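Local atomic coordinates of homoserine dehydrogenase (Thermoplasma acidophilum, PDB entry 3ING), a protein that binds NADPH and probably catalyses the interconversion of aspartate semialdehyde and L-homoserine on the route to threonine and methionine. Residues His126-Ser131 and Lys137-Glu142; Asn112-Asn117 and Leu318-Val323; Ser153-Ser158 and Asn223-Thr228. All coordinates share one frame; numbering follows the deposited sequence. Where two conformers were deposited one is given.

How the interactions relate
Along the chain, interaction 1 closes before interaction 3 opens, and both fall between the two segments that interaction 2 brings together. Interactions 1 and 2, with centres about 11 Å apart, share the mixed Rossmann sheet, in which strands 112-115 and 139-140 are neighbours; their backbones and the Asn112 side chain link the two contacts directly. Interaction 3, centred about 13 Å from interaction 1 and 15 Å from interaction 2, belongs to the other part of the molecule, where helices 152-157 and 212-226 lie against the five-stranded antiparallel sheet. Residues 140-142 connect the nucleotide-binding part to these helices, and interactions 2 and 3 both reach the second subunit.

Interaction 1 of 3, residues His126-Ser131 and Lys137-Glu142; sequences HDIMDS and KYIRYE. With NA (sodium ion), chain B; EDO (1,2-ethanediol), chain H.
Met129, present as selenomethionine, reaches from helix 119-135 across Ile139 to the neighbourhood of Tyr141. Its CB and CG remain close to the helix: CG lies anti to the carbonyl carbon (chi1 -59°), and a bend at chi2 then turns the chain toward the strand. SE is the first atom to touch, 3.7 Å from Ile139 CG2. From there the extended last torsion carries the methyl onward, so that CE still borders the same branch, 3.9 Å from Ile139 CG2, while meeting the Tyr141 ring at a slant, 4.2 Å from its CE2. The two aliphatic chains cross at about a right angle. Ile139 divides its branches between two neighbours on the helix: CG2 receives Met129, whereas CG1, anti to the backbone N (chi1 -178°), leads CD1 to within 4.3 Å of Ile128 CG2. No hydrogen bond spans the segments; the contact is entirely apolar, and Leu121, about two turns earlier in the helix, lines it beside Ile128, Met129 and Tyr141. The hydroxyl of Tyr141 is hydrogen-bonded to His224 ND1. Farther along, Glu142 grips the sodium ion twice, through its backbone O at 2.7 Å and its OE2 at 2.8 Å, and the carbonyls of Val145, Ala146 and Val149 complete the site. At the opposite end a 1,2-ethanediol, probably from the crystallisation liquor, gives its O1 to Lys137 O and lays C1 over one face of the Tyr138 ring, near the rim. Because strand 139-140 also pairs with strand 112-115, this helix-on-strand packing closes the beta-alpha-beta crossover 112-115, 119-135, 139-140, the repeated element of a Rossmann-type nucleotide-binding fold.

Interaction 2 of 3, residues Asn112-Asn117 and Leu318-Val323; sequences NVVTAN and LLLSKV. With NDP (NADPH dihydro-nicotinamide-adenine-dinucleotide phosphate), chain C.
Leu320 presses one methyl, CD1, into strand 112-115, and nearly all of the contact gathers there. The tightest approach is to Val114, whose CG2, anti to the carbonyl carbon and beside the backbone N (CG1 at chi1 171°), is thereby set 3.5 Å from Leu320 CD1, the two side chains sliding past each other in opposite directions. The same methyl rests 3.8 Å from Val113 O and 4.2 Å from Asn112 CB, so it meets the backbone as well as two side chains. Leu85 and Arg140, from the strands on either side, also touch Leu320. Alternation along the strand turns Val114 toward helix 306-321 and Val113 toward helix 97-108, the helices on the two faces of the sheet in this Rossmann-type domain. The polar end of Asn112 is taken up by the neighbouring strand segment: OD1 accepts the N-H of Tyr138. Packing slackens toward the chain end: Val323 is exposed and its side chain stays 5.2 Å from the strand segment at the nearest, and Lys322 is exposed too, though Leu160 of the second subunit packs against it and against Leu318 and Leu319. At its other end the strand passes into the cofactor pocket through an ST turn, with Asn117 N donating to Thr115 OG1. There Ala116 O sits 3.2 Å from NADPH C1D, and Asn117 OD1 caps Ser119 N at the start of the next helix.

Interaction 3 of 3, residues Ser153-Ser158 and Asn223-Thr228; sequences SVLDYS and NHIFGT. With EDO (1,2-ethanediol), chain G; EDO (1,2-ethanediol), chain I.
His224 and Ile225 on helix 212-226 meet Leu155 and Asp156 on helix 152-157, two helices that lie against the antiparallel sheet of the homoserine dehydrogenase domain. Leu155 CD1 lies 3.9 Å from His224 CD2 and 4.0 Å from Ile225 CG1; the leucine side chain runs past that of His224 in the opposite direction and crosses that of Ile225 at about a right angle. Asp156 OD1 comes to the ring in its plane, 3.6 Å from His224 CE1. A water bridges the two, donating to Asp156 OD1 at 2.7 Å and hydrogen-bonded to His224 NE2 at 2.8 Å. With CG anti to the backbone N (chi1 -175°), the His224 ring points at helix 152-157, and Tyr141 on ND1 helps fix its rotation. The carboxylate is gripped further by a 1,2-ethanediol, O2 to OD1 and O1 to OD2, and by a salt bridge from Arg140 to OD2. With an alanine here both carboxylate oxygens are gone, which would probably leave Arg140 with its bridge to Asp316 but one carboxylate fewer, and the water without its mate opposite His224. Outward again, Val164 of strand 164-170 packs against both Leu155 and Ile225, while the Ser153 hydroxyl is hydrogen-bonded to Ser158 of the second subunit, and Ser158 to Ser153 of that subunit. Beyond Gly227, which follows the last helical residue, Thr228 OG1 donates to Asn223 OD1 over 2.8 Å, in the carbonyl plane on a lone pair.

Interaction 1 of 3, residues His126-Ser131 and Lys137-Glu142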
loop_
_atom_site.group_PDB
_atom_site.type_symbol
_atom_site.label_atom_id
_atom_site.label_comp_id
_atom_site.label_asym_id
_atom_site.label_seq_id
_atom_site.Cartn_x
_atom_site.Cartn_y
_atom_site.Cartn_z
ATOM N N HIS A 126 -22.022 13.456 -2.841
ATOM C CA HIS A 126 -23.327 12.799 -2.795
ATOM C C HIS A 126 -23.892 12.524 -4.186
ATOM O O HIS A 126 -24.274 11.399 -4.492
ATOM C CB HIS A 126 -24.338 13.610 -1.968
ATOM C CG HIS A 126 -25.737 13.078 -2.072
ATOM N ND1 HIS A 126 -26.207 12.061 -1.260
ATOM C CD2 HIS A 126 -26.742 13.373 -2.929
ATOM C CE1 HIS A 126 -27.451 11.768 -1.606
ATOM N NE2 HIS A 126 -27.792 12.527 -2.637
ATOM N N ASP A 127 -23.953 13.559 -5.025
ATOM C CA ASP A 127 -24.522 13.409 -6.343
ATOM C C ASP A 127 -23.662 12.532 -7.216
ATOM O O ASP A 127 -24.171 11.722 -7.973
ATOM C CB ASP A 127 -24.711 14.771 -7.005
ATOM C CG ASP A 127 -25.775 15.598 -6.309
ATOM O OD1 ASP A 127 -26.797 14.996 -5.959
ATOM O OD2 ASP A 127 -25.563 16.815 -6.103
ATOM N N ILE A 128 -22.350 12.672 -7.105
ATOM C CA ILE A 128 -21.476 11.789 -7.859
ATOM C C ILE A 128 -21.664 10.330 -7.450
ATOM O O ILE A 128 -21.750 9.459 -8.315
ATOM C CB ILE A 128 -20.001 12.177 -7.709
ATOM C CG1 ILE A 128 -19.752 13.516 -8.408
ATOM C CG2 ILE A 128 -19.092 11.027 -8.244
ATOM C CD1 ILE A 128 -18.390 14.146 -8.088
HETATM N N MSE A 129 -21.743 10.031 -6.149
HETATM C CA MSE A 129 -21.876 8.589 -5.751
HETATM C C MSE A 129 -23.232 8.031 -6.074
HETATM O O MSE A 129 -23.369 6.841 -6.389
HETATM C CB MSE A 129 -21.553 8.407 -4.286
HETATM C CG MSE A 129 -20.144 8.865 -3.980
HETATM SE SE MSE A 129 -18.760 7.931 -5.077
HETATM C CE MSE A 129 -17.226 8.828 -4.412
ATOM N N ASP A 130 -24.242 8.889 -6.014
ATOM C CA ASP A 130 -25.587 8.506 -6.397
ATOM C C ASP A 130 -25.640 8.103 -7.868
ATOM O O ASP A 130 -26.252 7.104 -8.229
ATOM C CB ASP A 130 -26.524 9.660 -6.161
ATOM C CG ASP A 130 -27.955 9.313 -6.438
ATOM O OD1 ASP A 130 -28.338 8.140 -6.228
ATOM O OD2 ASP A 130 -28.686 10.231 -6.859
ATOM N N SER A 131 -25.026 8.898 -8.727
ATOM C CA SER A 131 -25.037 8.591 -10.154
ATOM C C SER A 131 -24.224 7.304 -10.395
ATOM O O SER A 131 -24.595 6.460 -11.221
ATOM C CB SER A 131 -24.495 9.792 -10.937
ATOM O OG SER A 131 -24.472 9.549 -12.333
ATOM N N LYS A 137 -21.683 1.807 -11.678
ATOM C CA LYS A 137 -20.318 2.083 -12.109
ATOM C C LYS A 137 -19.507 2.456 -10.917
ATOM O O LYS A 137 -20.040 2.556 -9.796
ATOM C CB LYS A 137 -20.259 3.196 -13.146
ATOM C CG LYS A 137 -21.076 2.958 -14.358
ATOM C CD LYS A 137 -20.558 1.806 -15.159
ATOM C CE LYS A 137 -21.378 1.607 -16.390
ATOM N NZ LYS A 137 -22.704 1.011 -16.071
ATOM N N TYR A 138 -18.204 2.628 -11.161
ATOM C CA TYR A 138 -17.224 2.951 -10.125
ATOM C C TYR A 138 -16.439 4.181 -10.458
ATOM O O TYR A 138 -16.317 4.533 -11.626
ATOM C CB TYR A 138 -16.204 1.809 -9.982
ATOM C CG TYR A 138 -16.833 0.498 -9.593
ATOM C CD1 TYR A 138 -17.148 0.228 -8.266
ATOM C CD2 TYR A 138 -17.160 -0.448 -10.537
ATOM C CE1 TYR A 138 -17.741 -0.974 -7.888
ATOM C CE2 TYR A 138 -17.767 -1.651 -10.165
ATOM C CZ TYR A 138 -18.042 -1.905 -8.842
ATOM O OH TYR A 138 -18.646 -3.085 -8.462
ATOM N N ILE A 139 -15.901 4.816 -9.405
ATOM C CA ILE A 139 -14.970 5.891 -9.543
ATOM C C ILE A 139 -13.797 5.660 -8.622
ATOM O O ILE A 139 -13.972 5.298 -7.444
ATOM C CB ILE A 139 -15.638 7.285 -9.259
ATOM C CG1 ILE A 139 -14.611 8.399 -9.458
ATOM C CG2 ILE A 139 -16.349 7.328 -7.854
ATOM C CD1 ILE A 139 -15.225 9.813 -9.690
ATOM N N ARG A 140 -12.587 5.847 -9.161
ATOM C CA ARG A 140 -11.373 5.811 -8.353
ATOM C C ARG A 140 -10.664 7.158 -8.451
ATOM O O ARG A 140 -10.828 7.916 -9.427
ATOM C CB ARG A 140 -10.451 4.626 -8.715
ATOM C CG ARG A 140 -11.057 3.248 -8.472
ATOM C CD ARG A 140 -9.959 2.120 -8.613
ATOM N NE ARG A 140 -8.990 2.240 -7.528
ATOM C CZ ARG A 140 -9.149 1.710 -6.304
ATOM N NH1 ARG A 140 -10.206 1.002 -6.015
ATOM N NH2 ARG A 140 -8.225 1.898 -5.360
ATOM N N TYR A 141 -9.919 7.467 -7.392
ATOM C CA TYR A 141 -9.397 8.812 -7.139
ATOM C C TYR A 141 -8.076 8.850 -6.376
ATOM O O TYR A 141 -7.794 9.766 -5.604
ATOM C CB TYR A 141 -10.513 9.632 -6.480
ATOM C CG TYR A 141 -11.271 8.928 -5.351
ATOM C CD1 TYR A 141 -10.785 8.947 -4.051
ATOM C CD2 TYR A 141 -12.469 8.272 -5.584
ATOM C CE1 TYR A 141 -11.468 8.319 -3.008
ATOM C CE2 TYR A 141 -13.165 7.650 -4.537
ATOM C CZ TYR A 141 -12.647 7.664 -3.258
ATOM O OH TYR A 141 -13.319 7.045 -2.210
ATOM N N GLU A 142 -7.220 7.875 -6.657
ATOM C CA GLU A 142 -5.917 7.837 -6.025
ATOM C C GLU A 142 -5.163 9.158 -6.073
ATOM O O GLU A 142 -4.630 9.616 -5.073
ATOM C CB GLU A 142 -5.034 6.785 -6.679
ATOM C CG GLU A 142 -3.730 6.553 -5.893
ATOM C CD GLU A 142 -4.027 5.995 -4.512
ATOM O OE1 GLU A 142 -4.642 4.923 -4.447
ATOM O OE2 GLU A 142 -3.681 6.657 -3.516
HETATM NA NA NA B . -2.460 9.222 -3.590
HETATM C C1 EDO H . -21.185 0.097 -8.281
HETATM O O1 EDO H . -22.026 1.234 -8.505
HETATM C C2 EDO H . -22.019 -1.066 -7.779
HETATM O O2 EDO H . -22.248 -1.973 -8.865
#

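Interaction 2 of 3, residues Asn112-Asn117 and Leu318-Val323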
loop_
_atom_site.group_PDB
_atom_site.type_symbol
_atom_site.label_atom_id
_atom_site.label_comp_id
_atom_site.label_asym_id
_atom_site.label_seq_id
_atom_site.Cartn_x
_atom_site.Cartn_y
_atom_site.Cartn_z
ATOM N N ASN A 112 -16.679 3.637 -16.384
ATOM C CA ASN A 112 -16.240 3.991 -15.021
ATOM C C ASN A 112 -15.398 5.236 -15.121
ATOM O O ASN A 112 -15.116 5.709 -16.231
ATOM C CB ASN A 112 -15.466 2.846 -14.358
ATOM C CG ASN A 112 -16.299 1.624 -14.154
ATOM O OD1 ASN A 112 -17.393 1.672 -13.572
ATOM N ND2 ASN A 112 -15.789 0.495 -14.617
ATOM N N VAL A 113 -15.002 5.797 -13.970
ATOM C CA VAL A 113 -14.202 6.988 -13.942
ATOM C C VAL A 113 -12.981 6.880 -13.076
ATOM O O VAL A 113 -13.015 6.295 -12.000
ATOM C CB VAL A 113 -15.070 8.219 -13.455
ATOM C CG1 VAL A 113 -14.222 9.452 -13.236
ATOM C CG2 VAL A 113 -16.169 8.518 -14.479
ATOM N N VAL A 114 -11.886 7.467 -13.560
ATOM C CA VAL A 114 -10.687 7.689 -12.757
ATOM C C VAL A 114 -10.411 9.187 -12.741
ATOM O O VAL A 114 -10.405 9.823 -13.792
ATOM C CB VAL A 114 -9.473 6.988 -13.327
ATOM C CG1 VAL A 114 -8.263 7.444 -12.579
ATOM C CG2 VAL A 114 -9.654 5.443 -13.272
ATOM N N THR A 115 -10.191 9.764 -11.563
ATOM C CA THR A 115 -9.939 11.179 -11.510
ATOM C C THR A 115 -8.733 11.546 -10.654
ATOM O O THR A 115 -8.466 10.952 -9.617
ATOM C CB THR A 115 -11.198 11.955 -11.017
ATOM O OG1 THR A 115 -10.992 13.392 -11.144
ATOM C CG2 THR A 115 -11.554 11.594 -9.548
ATOM N N ALA A 116 -8.019 12.552 -11.134
ATOM C CA ALA A 116 -6.994 13.319 -10.386
ATOM C C ALA A 116 -7.555 14.648 -9.880
ATOM O O ALA A 116 -6.963 15.298 -9.018
ATOM C CB ALA A 116 -5.757 13.627 -11.329
ATOM N N ASN A 117 -8.676 15.055 -10.447
ATOM C CA ASN A 117 -9.316 16.321 -10.113
ATOM C C ASN A 117 -10.094 16.150 -8.799
ATOM O O ASN A 117 -10.864 15.217 -8.659
ATOM C CB ASN A 117 -10.182 16.752 -11.312
ATOM C CG ASN A 117 -11.069 17.979 -11.027
ATOM O OD1 ASN A 117 -11.548 18.132 -9.938
ATOM N ND2 ASN A 117 -11.309 18.799 -12.034
ATOM N N LEU A 318 -5.591 0.454 -14.165
ATOM C CA LEU A 318 -5.281 -0.969 -14.157
ATOM C C LEU A 318 -6.108 -1.686 -13.095
ATOM O O LEU A 318 -6.612 -2.794 -13.339
ATOM C CB LEU A 318 -3.779 -1.173 -13.952
ATOM C CG LEU A 318 -2.958 -0.651 -15.125
ATOM C CD1 LEU A 318 -1.447 -0.797 -14.877
ATOM C CD2 LEU A 318 -3.371 -1.387 -16.421
ATOM N N LEU A 319 -6.334 -1.049 -11.951
ATOM C CA LEU A 319 -7.222 -1.675 -10.942
ATOM C C LEU A 319 -8.631 -1.849 -11.511
ATOM O O LEU A 319 -9.266 -2.883 -11.297
ATOM C CB LEU A 319 -7.274 -0.865 -9.645
ATOM C CG LEU A 319 -6.019 -0.902 -8.740
ATOM C CD1 LEU A 319 -6.084 0.143 -7.614
ATOM C CD2 LEU A 319 -5.920 -2.345 -8.175
ATOM N N LEU A 320 -9.113 -0.857 -12.254
ATOM C CA LEU A 320 -10.458 -0.954 -12.820
ATOM C C LEU A 320 -10.548 -1.931 -13.991
ATOM O O LEU A 320 -11.620 -2.428 -14.297
ATOM C CB LEU A 320 -10.988 0.410 -13.211
ATOM C CG LEU A 320 -11.509 1.244 -12.055
ATOM C CD1 LEU A 320 -11.713 2.718 -12.467
ATOM C CD2 LEU A 320 -12.822 0.671 -11.560
ATOM N N SER A 321 -9.418 -2.225 -14.625
ATOM C CA SER A 321 -9.403 -3.176 -15.725
ATOM C C SER A 321 -9.805 -4.565 -15.243
ATOM O O SER A 321 -10.377 -5.335 -16.008
ATOM C CB SER A 321 -8.032 -3.243 -16.401
ATOM O OG SER A 321 -7.088 -3.944 -15.616
ATOM N N LYS A 322 -9.542 -4.861 -13.969
ATOM C CA LYS A 322 -9.834 -6.177 -13.400
ATOM C C LYS A 322 -11.296 -6.327 -12.941
ATOM O O LYS A 322 -11.684 -7.413 -12.555
ATOM C CB LYS A 322 -8.896 -6.500 -12.219
ATOM C CG LYS A 322 -7.439 -6.675 -12.617
ATOM C CD LYS A 322 -6.546 -5.531 -12.142
ATOM C CE LYS A 322 -5.667 -5.925 -10.964
ATOM N NZ LYS A 322 -4.472 -6.698 -11.422
ATOM N N VAL A 323 -12.107 -5.269 -12.974
ATOM C CA VAL A 323 -13.525 -5.400 -12.582
ATOM C C VAL A 323 -14.256 -6.295 -13.596
ATOM O O VAL A 323 -14.134 -6.102 -14.816
ATOM C CB VAL A 323 -14.269 -4.027 -12.470
ATOM C CG1 VAL A 323 -15.743 -4.241 -12.093
ATOM C CG2 VAL A 323 -13.598 -3.094 -11.460
HETATM P PA NDP C . -2.757 21.678 -15.955
HETATM O O1A NDP C . -1.312 21.553 -16.224
HETATM O O2A NDP C . -3.297 23.055 -15.860
HETATM O O5B NDP C . -3.604 20.916 -17.093
HETATM C C5B NDP C . -5.012 20.932 -17.211
HETATM C C4B NDP C . -5.436 20.318 -18.536
HETATM O O4B NDP C . -6.825 20.410 -18.725
HETATM C C3B NDP C . -4.850 21.077 -19.734
HETATM O O3B NDP C . -4.738 20.228 -20.866
HETATM C C2B NDP C . -5.873 22.131 -19.989
HETATM O O2B NDP C . -5.867 22.641 -21.293
HETATM C C1B NDP C . -7.121 21.313 -19.788
HETATM N N9A NDP C . -8.312 22.076 -19.436
HETATM C C8A NDP C . -8.456 23.242 -18.737
HETATM N N7A NDP C . -9.798 23.496 -18.627
HETATM C C5A NDP C . -10.468 22.510 -19.241
HETATM C C6A NDP C . -11.824 22.326 -19.418
HETATM N N6A NDP C . -12.699 23.017 -18.692
HETATM N N1A NDP C . -12.180 21.208 -20.083
HETATM C C2A NDP C . -11.275 20.313 -20.617
HETATM N N3A NDP C . -9.913 20.477 -20.444
HETATM C C4A NDP C . -9.558 21.595 -19.746
HETATM O O3 NDP C . -3.133 20.873 -14.617
HETATM P PN NDP C . -2.310 19.648 -13.976
HETATM O O1N NDP C . -1.148 20.189 -13.209
HETATM O O2N NDP C . -2.090 18.652 -15.070
HETATM O O5D NDP C . -3.352 19.047 -12.886
HETATM C C5D NDP C . -4.489 18.383 -13.439
HETATM C C4D NDP C . -5.383 17.900 -12.302
HETATM O O4D NDP C . -4.629 17.004 -11.517
HETATM C C3D NDP C . -5.829 18.989 -11.364
HETATM O O3D NDP C . -7.215 18.898 -11.016
HETATM C C2D NDP C . -4.923 18.837 -10.157
HETATM O O2D NDP C . -5.507 19.302 -8.971
HETATM C C1D NDP C . -4.704 17.342 -10.141
HETATM N N1N NDP C . -3.514 16.931 -9.416
HETATM C C2N NDP C . -2.293 17.431 -9.786
HETATM C C3N NDP C . -1.149 17.224 -9.028
HETATM C C7N NDP C . 0.157 17.669 -9.566
HETATM O O7N NDP C . 1.238 16.870 -9.269
HETATM N N7N NDP C . 0.272 18.700 -10.393
HETATM C C4N NDP C . -1.115 16.151 -7.945
HETATM C C5N NDP C . -2.497 15.641 -7.646
HETATM C C6N NDP C . -3.612 16.027 -8.387
HETATM P P2B NDP C . -4.561 23.248 -21.998
HETATM O O1X NDP C . -5.183 23.833 -23.237
HETATM O O2X NDP C . -3.428 22.193 -22.173
HETATM O O3X NDP C . -4.099 24.307 -21.048
#

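Interaction 3 of 3, residues Ser153-Ser158 and Asn223-Thr228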
loop_
_atom_site.group_PDB
_atom_site.type_symbol
_atom_site.label_atom_id
_atom_site.label_comp_id
_atom_site.label_asym_id
_atom_site.label_seq_id
_atom_site.Cartn_x
_atom_site.Cartn_y
_atom_site.Cartn_z
ATOM N N SER A 153 -5.380 3.040 -2.548
ATOM C CA SER A 153 -5.104 1.640 -2.906
ATOM C C SER A 153 -4.653 0.860 -1.646
ATOM O O SER A 153 -4.917 -0.349 -1.503
ATOM C CB SER A 153 -4.050 1.588 -4.001
ATOM O OG SER A 153 -2.814 2.248 -3.701
ATOM N N VAL A 154 -3.958 1.574 -0.747
ATOM C CA VAL A 154 -3.510 0.997 0.552
ATOM C C VAL A 154 -4.719 0.740 1.451
ATOM O O VAL A 154 -4.874 -0.327 2.078
ATOM C CB VAL A 154 -2.521 1.935 1.229
ATOM C CG1 VAL A 154 -2.200 1.500 2.679
ATOM C CG2 VAL A 154 -1.240 2.060 0.355
ATOM N N LEU A 155 -5.577 1.743 1.521
ATOM C CA LEU A 155 -6.796 1.646 2.335
ATOM C C LEU A 155 -7.714 0.582 1.765
ATOM O O LEU A 155 -8.341 -0.148 2.536
ATOM C CB LEU A 155 -7.510 2.997 2.428
ATOM C CG LEU A 155 -6.850 4.149 3.189
ATOM C CD1 LEU A 155 -7.645 5.385 3.037
ATOM C CD2 LEU A 155 -6.695 3.819 4.645
ATOM N N ASP A 156 -7.772 0.441 0.434
ATOM C CA ASP A 156 -8.646 -0.564 -0.191
ATOM C C ASP A 156 -8.109 -2.001 -0.135
ATOM O O ASP A 156 -8.872 -2.935 -0.047
ATOM C CB ASP A 156 -8.891 -0.253 -1.684
ATOM C CG ASP A 156 -9.820 0.939 -1.913
ATOM O OD1 ASP A 156 -10.497 1.329 -0.961
ATOM O OD2 ASP A 156 -9.866 1.468 -3.055
ATOM N N TYR A 157 -6.804 -2.195 -0.272
ATOM C CA TYR A 157 -6.293 -3.558 -0.429
ATOM C C TYR A 157 -5.220 -4.034 0.534
ATOM O O TYR A 157 -4.817 -5.198 0.443
ATOM C CB TYR A 157 -5.740 -3.708 -1.864
ATOM C CG TYR A 157 -6.762 -3.366 -2.909
ATOM C CD1 TYR A 157 -7.849 -4.209 -3.140
ATOM C CD2 TYR A 157 -6.698 -2.178 -3.617
ATOM C CE1 TYR A 157 -8.806 -3.877 -4.055
ATOM C CE2 TYR A 157 -7.658 -1.846 -4.524
ATOM C CZ TYR A 157 -8.692 -2.711 -4.762
ATOM O OH TYR A 157 -9.678 -2.403 -5.691
ATOM N N SER A 158 -4.732 -3.159 1.414
ATOM C CA SER A 158 -3.652 -3.516 2.339
ATOM C C SER A 158 -4.074 -3.625 3.804
ATOM O O SER A 158 -3.397 -4.293 4.572
ATOM C CB SER A 158 -2.515 -2.504 2.249
ATOM O OG SER A 158 -1.812 -2.581 1.013
ATOM N N ASN A 223 -14.734 11.502 3.822
ATOM C CA ASN A 223 -15.853 10.750 3.186
ATOM C C ASN A 223 -15.444 9.313 2.837
ATOM O O ASN A 223 -16.192 8.372 3.047
ATOM C CB ASN A 223 -16.379 11.465 1.929
ATOM C CG ASN A 223 -17.031 12.788 2.229
ATOM O OD1 ASN A 223 -17.356 13.094 3.383
ATOM N ND2 ASN A 223 -17.317 13.548 1.171
ATOM N N HIS A 224 -14.252 9.143 2.281
ATOM C CA HIS A 224 -13.747 7.806 2.031
ATOM C C HIS A 224 -13.624 6.940 3.311
ATOM O O HIS A 224 -14.091 5.835 3.349
ATOM C CB HIS A 224 -12.363 7.845 1.413
ATOM C CG HIS A 224 -11.863 6.493 1.033
ATOM N ND1 HIS A 224 -11.942 6.012 -0.257
ATOM C CD2 HIS A 224 -11.320 5.496 1.769
ATOM C CE1 HIS A 224 -11.451 4.786 -0.302
ATOM N NE2 HIS A 224 -11.078 4.444 0.912
ATOM N N ILE A 225 -12.955 7.446 4.334
ATOM C CA ILE A 225 -12.646 6.652 5.491
ATOM C C ILE A 225 -13.868 6.469 6.361
ATOM O O ILE A 225 -14.114 5.330 6.813
ATOM C CB ILE A 225 -11.527 7.269 6.303
ATOM C CG1 ILE A 225 -10.251 7.299 5.447
ATOM C CG2 ILE A 225 -11.331 6.491 7.625
ATOM C CD1 ILE A 225 -9.100 8.123 6.011
ATOM N N PHE A 226 -14.618 7.552 6.631
ATOM C CA PHE A 226 -15.732 7.431 7.579
ATOM C C PHE A 226 -17.123 7.347 6.975
ATOM O O PHE A 226 -18.107 7.248 7.695
ATOM C CB PHE A 226 -15.631 8.546 8.616
ATOM C CG PHE A 226 -14.396 8.421 9.482
ATOM C CD1 PHE A 226 -14.296 7.400 10.401
ATOM C CD2 PHE A 226 -13.332 9.286 9.333
ATOM C CE1 PHE A 226 -13.161 7.258 11.182
ATOM C CE2 PHE A 226 -12.196 9.150 10.124
ATOM C CZ PHE A 226 -12.122 8.134 11.041
ATOM N N GLY A 227 -17.217 7.337 5.655
ATOM C CA GLY A 227 -18.503 7.122 5.024
ATOM C C GLY A 227 -19.454 8.293 5.093
ATOM O O GLY A 227 -20.662 8.122 4.963
ATOM N N THR A 228 -18.932 9.490 5.298
ATOM C CA THR A 228 -19.746 10.674 5.341
ATOM C C THR A 228 -19.888 11.232 3.927
ATOM O O THR A 228 -19.273 10.712 2.976
ATOM C CB THR A 228 -19.063 11.713 6.235
ATOM O OG1 THR A 228 -17.679 11.778 5.861
ATOM C CG2 THR A 228 -19.153 11.274 7.692
HETATM C C1 EDO G . -12.242 3.679 -4.249
HETATM O O1 EDO G . -10.994 3.771 -3.567
HETATM C C2 EDO G . -13.316 3.099 -3.317
HETATM O O2 EDO G . -12.820 2.165 -2.321
HETATM C C1 EDO I . -13.348 2.739 9.257
HETATM O O1 EDO I . -13.319 3.871 10.168
HETATM C C2 EDO I . -12.151 2.649 8.300
HETATM O O2 EDO I . -12.403 2.986 6.887
HETATM O O HOH W 1 -10.916 1.736 1.678
#